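Local coordinates for protein FMN-dependent nitronate monooxygenase (Shewanella oneidensis, PDB 5LSM) that probably oxidises propionate 3-nitronate to 3-oxopropanoate with molecular oxygen, as an FMN-dependent monooxygenase that detoxifies nitronates, at residues Ala63-Val68 / Lys125-Ser130; Asn69-Arg74 / Ser130-Leu135. All coordinates share one frame; numbering follows the deposited sequence.

Interaction 1: residues Ala63-Val68 / Lys125-Ser130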
loop_
_atom_site.group_PDB
_atom_site.type_symbol
_atom_site.label_atom_id
_atom_site.label_comp_id
_atom_site.label_asym_id
_atom_site.label_seq_id
_atom_site.Cartn_x
_atom_site.Cartn_y
_atom_site.Cartn_z
ATOM N N ALA A 63 -24.930 7.584 -26.494
ATOM C CA ALA A 63 -25.300 8.835 -25.861
ATOM C C ALA A 63 -25.326 8.668 -24.349
ATOM O O ALA A 63 -25.821 9.544 -23.634
ATOM C CB ALA A 63 -26.665 9.274 -26.354
ATOM N N LYS A 64 -24.786 7.551 -23.857
ATOM C CA LYS A 64 -24.600 7.382 -22.430
ATOM C C LYS A 64 -23.410 8.197 -21.914
ATOM O O LYS A 64 -22.555 8.618 -22.696
ATOM C CB LYS A 64 -24.450 5.901 -22.096
ATOM C CG LYS A 64 -25.782 5.165 -22.129
ATOM C CD LYS A 64 -25.606 3.678 -21.948
ATOM C CE LYS A 64 -26.942 2.986 -21.746
ATOM N NZ LYS A 64 -26.756 1.515 -21.594
ATOM N N PRO A 65 -23.404 8.499 -20.608
ATOM C CA PRO A 65 -22.365 9.324 -19.967
ATOM C C PRO A 65 -20.937 8.846 -20.207
ATOM O O PRO A 65 -20.696 7.652 -20.404
ATOM C CB PRO A 65 -22.702 9.231 -18.485
ATOM C CG PRO A 65 -24.175 8.988 -18.460
ATOM C CD PRO A 65 -24.482 8.152 -19.664
ATOM N N ILE A 66 -20.029 9.809 -20.307
ATOM C CA ILE A 66 -18.611 9.529 -20.409
ATOM C C ILE A 66 -17.807 10.527 -19.608
ATOM O O ILE A 66 -18.284 11.612 -19.269
ATOM C CB ILE A 66 -18.119 9.587 -21.867
ATOM C CG1 ILE A 66 -18.116 11.026 -22.370
ATOM C CG2 ILE A 66 -18.981 8.706 -22.748
ATOM C CD1 ILE A 66 -17.966 11.123 -23.866
ATOM N N ASN A 67 -16.546 10.169 -19.409
ATOM C CA ASN A 67 -15.608 10.872 -18.548
ATOM C C ASN A 67 -14.427 11.183 -19.432
ATOM O O ASN A 67 -13.896 10.285 -20.057
ATOM C CB ASN A 67 -15.209 9.937 -17.400
ATOM C CG ASN A 67 -13.926 10.360 -16.675
ATOM O OD1 ASN A 67 -13.575 11.543 -16.592
ATOM N ND2 ASN A 67 -13.271 9.386 -16.065
ATOM N N VAL A 68 -14.120 12.462 -19.628
ATOM C CA VAL A 68 -12.900 12.835 -20.362
ATOM C C VAL A 68 -11.838 13.307 -19.376
ATOM O O VAL A 68 -12.142 14.041 -18.421
ATOM C CB VAL A 68 -13.156 13.905 -21.466
ATOM C CG1 VAL A 68 -14.346 13.512 -22.311
ATOM C CG2 VAL A 68 -13.382 15.284 -20.866
ATOM N N LYS A 125 -19.650 18.740 -24.404
ATOM C CA LYS A 125 -20.251 18.843 -23.051
ATOM C C LYS A 125 -20.314 17.520 -22.289
ATOM O O LYS A 125 -21.395 16.988 -22.055
ATOM C CB LYS A 125 -21.637 19.471 -23.115
ATOM C CG LYS A 125 -21.601 20.955 -23.448
ATOM C CD LYS A 125 -22.866 21.653 -22.989
ATOM C CE LYS A 125 -24.104 21.022 -23.606
ATOM N NZ LYS A 125 -25.235 21.988 -23.615
ATOM N N PRO A 126 -19.141 17.010 -21.873
ATOM C CA PRO A 126 -18.986 15.726 -21.197
ATOM C C PRO A 126 -19.715 15.662 -19.879
ATOM O O PRO A 126 -19.641 16.581 -19.093
ATOM C CB PRO A 126 -17.482 15.641 -20.946
ATOM C CG PRO A 126 -16.878 16.483 -22.001
ATOM C CD PRO A 126 -17.836 17.617 -22.188
ATOM N N GLU A 127 -20.303 14.518 -19.596
ATOM C CA GLU A 127 -21.014 14.319 -18.352
ATOM C C GLU A 127 -20.045 14.432 -17.185
ATOM O O GLU A 127 -20.333 15.072 -16.169
ATOM C CB GLU A 127 -21.725 12.963 -18.365
ATOM C CG GLU A 127 -22.892 12.890 -19.362
ATOM C CD GLU A 127 -22.449 12.923 -20.832
ATOM O OE1 GLU A 127 -21.296 12.525 -21.145
ATOM O OE2 GLU A 127 -23.255 13.340 -21.689
ATOM N N VAL A 128 -18.851 13.879 -17.348
ATOM C CA VAL A 128 -17.824 14.148 -16.370
ATOM C C VAL A 128 -16.476 14.476 -16.983
ATOM O O VAL A 128 -16.145 14.020 -18.080
ATOM C CB VAL A 128 -17.745 13.081 -15.218
ATOM C CG1 VAL A 128 -18.988 12.199 -15.151
ATOM C CG2 VAL A 128 -16.488 12.254 -15.297
ATOM N N VAL A 129 -15.779 15.384 -16.300
ATOM C CA VAL A 129 -14.426 15.778 -16.612
ATOM C C VAL A 129 -13.541 15.448 -15.388
ATOM O O VAL A 129 -13.807 15.888 -14.257
ATOM C CB VAL A 129 -14.363 17.296 -16.863
ATOM C CG1 VAL A 129 -12.926 17.758 -17.054
ATOM C CG2 VAL A 129 -15.216 17.682 -18.058
ATOM N N SER A 130 -12.523 14.633 -15.609
ATOM C CA SER A 130 -11.683 14.192 -14.531
ATOM C C SER A 130 -10.331 14.823 -14.759
ATOM O O SER A 130 -9.956 15.088 -15.895
ATOM C CB SER A 130 -11.587 12.656 -14.495
ATOM O OG SER A 130 -11.154 12.144 -15.751
#
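The carboxamide of Asn67 and the carboxylate of Glu127 are the flat groups here, and each reaches across to the other chain segment. In the carbonyl plane of Asn67, Ser130 OG gives its hydrogen to a lone pair of OD1 at 2.6 Å, with a C=O...O angle of 120°. The other end of the amide, ND2, is bonded to Ser40 OG on the next strand, so both ends are held and the rotation of the group is fixed. CG stands anti to the backbone N (chi1 162°), which swings OD1 to the Ser130 hydroxyl and to 3.3 Å from Val128 CG2; Asn67 CB packs on the same methyl. With an alanine at Asn67, Ser130 OG would probably lose its acceptor and keep the bond from Asn69 ND2, while Ser40 OG would lose its amide partner.

Glu127 is bent at chi2, running its CG alongside the Pro65 ring, 3.8 Å from Pro65 CB. Its OE1 then receives the backbone N-H of Ile66 at 3.1 Å, met from above the carboxylate plane, while OE2 forms a salt bridge with Arg59 of helix 48-59. On the sheet face that carries Val68 and Val129, both Val68 methyls sit on the Pro126 ring, CG2 coming within 3.9 Å of Pro126 CG; Leu121 of helix 115-124 touches both residues.

Between the backbones, Val128 bonds through N and O to Ile66 and Val68, which flank its partner Asn67; Val68 likewise bonds to Val128 and, at 2.9 Å from its O to Ser130 N, to Ser130, around Val129. This is a parallel ladder, its strands inclined at 33°. Such neighbouring parallel strands, joined through intervening helices, are characteristic of the TIM-barrel fold to which nitronate monooxygenases belong.

Interaction 2: residues Asn69-Arg74 / Ser130-Leu135. With FMN (flavin mononucleotide), chain I.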
loop_
_atom_site.group_PDB
_atom_site.type_symbol
_atom_site.label_atom_id
_atom_site.label_comp_id
_atom_site.label_asym_id
_atom_site.label_seq_id
_atom_site.Cartn_x
_atom_site.Cartn_y
_atom_site.Cartn_z
ATOM N N ASN A 69 -10.617 12.803 -19.559
ATOM C CA ASN A 69 -9.556 12.937 -18.557
ATOM C C ASN A 69 -8.432 13.837 -19.052
ATOM O O ASN A 69 -7.986 13.691 -20.196
ATOM C CB ASN A 69 -8.987 11.559 -18.217
ATOM C CG ASN A 69 -7.893 11.625 -17.182
ATOM O OD1 ASN A 69 -6.701 11.613 -17.518
ATOM N ND2 ASN A 69 -8.285 11.810 -15.923
ATOM N N PHE A 70 -7.941 14.713 -18.169
ATOM C CA PHE A 70 -6.843 15.617 -18.485
ATOM C C PHE A 70 -5.830 15.726 -17.353
ATOM O O PHE A 70 -6.176 15.558 -16.178
ATOM C CB PHE A 70 -7.378 17.019 -18.779
ATOM C CG PHE A 70 -8.103 17.121 -20.069
ATOM C CD1 PHE A 70 -9.473 16.898 -20.128
ATOM C CD2 PHE A 70 -7.418 17.413 -21.238
ATOM C CE1 PHE A 70 -10.151 16.988 -21.333
ATOM C CE2 PHE A 70 -8.091 17.508 -22.445
ATOM C CZ PHE A 70 -9.461 17.283 -22.493
ATOM N N PHE A 71 -4.599 16.087 -17.724
ATOM C CA PHE A 71 -3.569 16.471 -16.767
ATOM C C PHE A 71 -3.607 17.956 -16.571
ATOM O O PHE A 71 -3.564 18.694 -17.550
ATOM C CB PHE A 71 -2.175 16.128 -17.288
ATOM C CG PHE A 71 -1.889 14.675 -17.349
ATOM C CD1 PHE A 71 -2.750 13.743 -16.771
ATOM C CD2 PHE A 71 -0.731 14.230 -17.948
ATOM C CE1 PHE A 71 -2.465 12.389 -16.829
ATOM C CE2 PHE A 71 -0.430 12.877 -17.985
ATOM C CZ PHE A 71 -1.301 11.961 -17.431
ATOM N N CYS A 72 -3.549 18.391 -15.315
ATOM C CA CYS A 72 -3.387 19.812 -15.001
ATOM C C CYS A 72 -2.234 20.010 -14.001
ATOM O O CYS A 72 -2.416 20.458 -12.869
ATOM C CB CYS A 72 -4.686 20.375 -14.447
ATOM S SG CYS A 72 -5.236 19.473 -13.003
ATOM N N HIS A 73 -1.052 19.624 -14.448
ATOM C CA HIS A 73 0.181 19.819 -13.711
ATOM C C HIS A 73 0.743 21.200 -14.045
ATOM O O HIS A 73 0.400 21.796 -15.075
ATOM C CB HIS A 73 1.203 18.750 -14.112
ATOM C CG HIS A 73 1.514 18.727 -15.582
ATOM N ND1 HIS A 73 0.655 18.193 -16.522
ATOM C CD2 HIS A 73 2.605 19.143 -16.269
ATOM C CE1 HIS A 73 1.187 18.313 -17.724
ATOM N NE2 HIS A 73 2.380 18.868 -17.595
ATOM N N ARG A 74 1.644 21.675 -13.195
ATOM C CA ARG A 74 2.448 22.827 -13.521
ATOM C C ARG A 74 3.537 22.405 -14.500
ATOM O O ARG A 74 4.154 21.353 -14.339
ATOM C CB ARG A 74 3.046 23.422 -12.255
ATOM C CG ARG A 74 2.007 23.709 -11.173
ATOM C CD ARG A 74 2.341 24.965 -10.381
ATOM N NE ARG A 74 3.513 24.791 -9.521
ATOM C CZ ARG A 74 3.518 24.110 -8.375
ATOM N NH1 ARG A 74 2.417 23.504 -7.936
ATOM N NH2 ARG A 74 4.636 24.029 -7.662
ATOM N N SER A 130 -12.523 14.633 -15.609
ATOM C CA SER A 130 -11.683 14.192 -14.531
ATOM C C SER A 130 -10.331 14.823 -14.759
ATOM O O SER A 130 -9.956 15.088 -15.895
ATOM C CB SER A 130 -11.587 12.656 -14.495
ATOM O OG SER A 130 -11.154 12.144 -15.751
ATOM N N PHE A 131 -9.612 15.076 -13.672
ATOM C CA PHE A 131 -8.292 15.682 -13.745
ATOM C C PHE A 131 -7.329 14.830 -12.948
ATOM O O PHE A 131 -7.711 14.264 -11.929
ATOM C CB PHE A 131 -8.316 17.114 -13.186
ATOM C CG PHE A 131 -8.957 18.096 -14.102
ATOM C CD1 PHE A 131 -8.346 18.446 -15.291
ATOM C CD2 PHE A 131 -10.211 18.595 -13.830
ATOM C CE1 PHE A 131 -8.959 19.306 -16.176
ATOM C CE2 PHE A 131 -10.812 19.490 -14.696
ATOM C CZ PHE A 131 -10.184 19.845 -15.871
ATOM N N HIS A 132 -6.107 14.698 -13.463
ATOM C CA HIS A 132 -4.966 14.174 -12.705
ATOM C C HIS A 132 -3.990 15.307 -12.306
ATOM O O HIS A 132 -3.720 16.224 -13.098
ATOM C CB HIS A 132 -4.233 13.141 -13.564
ATOM C CG HIS A 132 -3.798 11.924 -12.819
ATOM N ND1 HIS A 132 -4.658 11.177 -12.050
ATOM C CD2 HIS A 132 -2.608 11.280 -12.786
ATOM C CE1 HIS A 132 -4.018 10.130 -11.565
ATOM N NE2 HIS A 132 -2.765 10.180 -11.980
ATOM N N PHE A 133 -3.425 15.186 -11.110
ATOM C CA PHE A 133 -2.541 16.201 -10.520
ATOM C C PHE A 133 -3.309 17.469 -10.124
ATOM O O PHE A 133 -2.857 18.577 -10.396
ATOM C CB PHE A 133 -1.356 16.578 -11.451
ATOM C CG PHE A 133 -0.724 15.412 -12.157
ATOM C CD1 PHE A 133 -0.243 14.335 -11.450
ATOM C CD2 PHE A 133 -0.595 15.409 -13.534
ATOM C CE1 PHE A 133 0.310 13.245 -12.105
ATOM C CE2 PHE A 133 -0.067 14.317 -14.198
ATOM C CZ PHE A 133 0.412 13.239 -13.475
ATOM N N GLY A 134 -4.453 17.304 -9.468
ATOM C CA GLY A 134 -5.198 18.434 -8.880
ATOM C C GLY A 134 -6.306 18.997 -9.772
ATOM O O GLY A 134 -7.104 18.265 -10.336
ATOM N N LEU A 135 -6.365 20.313 -9.867
ATOM C CA LEU A 135 -7.403 20.981 -10.616
ATOM C C LEU A 135 -6.836 22.156 -11.391
ATOM O O LEU A 135 -5.851 22.757 -10.978
ATOM C CB LEU A 135 -8.492 21.482 -9.668
ATOM C CG LEU A 135 -9.314 20.411 -8.956
ATOM C CD1 LEU A 135 -10.168 21.056 -7.875
ATOM C CD2 LEU A 135 -10.180 19.645 -9.951
HETATM N N1 FMN I . -5.102 8.289 -14.564
HETATM C C2 FMN I . -5.357 9.485 -15.170
HETATM O O2 FMN I . -5.917 10.399 -14.515
HETATM N N3 FMN I . -5.005 9.734 -16.449
HETATM C C4 FMN I . -4.391 8.810 -17.204
HETATM O O4 FMN I . -4.057 9.042 -18.379
HETATM C C4A FMN I . -4.079 7.499 -16.602
HETATM N N5 FMN I . -3.497 6.540 -17.324
HETATM C C5A FMN I . -3.270 5.318 -16.814
HETATM C C6 FMN I . -2.683 4.366 -17.643
HETATM C C7 FMN I . -2.437 3.089 -17.183
HETATM C C7M FMN I . -1.772 2.108 -18.114
HETATM C C8 FMN I . -2.801 2.734 -15.780
HETATM C C8M FMN I . -2.519 1.338 -15.272
HETATM C C9 FMN I . -3.389 3.690 -14.939
HETATM C C9A FMN I . -3.642 4.992 -15.404
HETATM N N10 FMN I . -4.279 6.005 -14.621
HETATM C C10 FMN I . -4.488 7.272 -15.207
HETATM C "C1'" FMN I . -4.658 5.801 -13.211
HETATM C "C2'" FMN I . -6.054 5.217 -13.083
HETATM O "O2'" FMN I . -7.018 6.276 -13.236
HETATM C "C3'" FMN I . -6.245 4.532 -11.723
HETATM O "O3'" FMN I . -5.758 5.385 -10.681
HETATM C "C4'" FMN I . -5.511 3.197 -11.586
HETATM O "O4'" FMN I . -5.481 2.437 -12.800
HETATM C "C5'" FMN I . -6.182 2.400 -10.478
HETATM O "O5'" FMN I . -5.444 1.224 -10.158
HETATM P P FMN I . -5.574 -0.164 -10.962
HETATM O O1P FMN I . -7.006 -0.286 -11.434
HETATM O O2P FMN I . -5.187 -1.182 -9.920
HETATM O O3P FMN I . -4.589 0.023 -12.060
#
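Asn69 reaches from its strand to Ser130 and to the flavin. Its CB passes 3.3 Å from Ser130 OG; with CG anti to the backbone N (chi1 -180°), the amide then lies beside the pyrimidine edge of FMN. At the tip OD1 accepts the flavin N3-H at 2.7 Å, while ND2 gives one hydrogen to Ser130 OG (2.9 Å), nearly in the amide plane, and makes a weak bond to flavin O2. That hydroxyl, itself held by Asn67, thus positions the Asn69 amide. Asn69, Phe71 and His132 all belong to the FMN pocket, which opens at the C-terminal ends of the parallel strands, as is usual in TIM barrels. Flavin O2 lies over a face of the His132 imidazole, 2.9 Å from ND1, and NE2 bonds His182 O. Phe71 presents its ring edge to flavin N3, and one face is covered by the edge of Phe133 in an edge-to-face pair with planes at 58°. On the opposite side of the sheet, Phe70 CB packs on Phe131 CE1, and Tyr113 meets both rings. Beyond the strands, Cys72 SG touches Phe131 CB at 3.9 Å, oblique to the ring.

In the fold
Both interactions join the same two neighbouring strands, 66-71 and 128-132, of the parallel eight-stranded sheet, and their centres lie 15 Å apart. Interaction 1 covers the N-terminal part of the pair with its entering loops, interaction 2 the C-terminal part and the loops that follow; Ser130 belongs to both. Along the chain the order is 63-68, 69-74, 125-130, 130-135, so the segments alternate. Helices 80-89, 91-97 and 115-124 occupy the connection between the strands. Strands 39-42 and 150-155 flank the pair. The hydrogen-bond ladder therefore runs on from interaction 1, which borders the cofactor site through Ser130 and Asn67, to interaction 2, where side chains meet FMN.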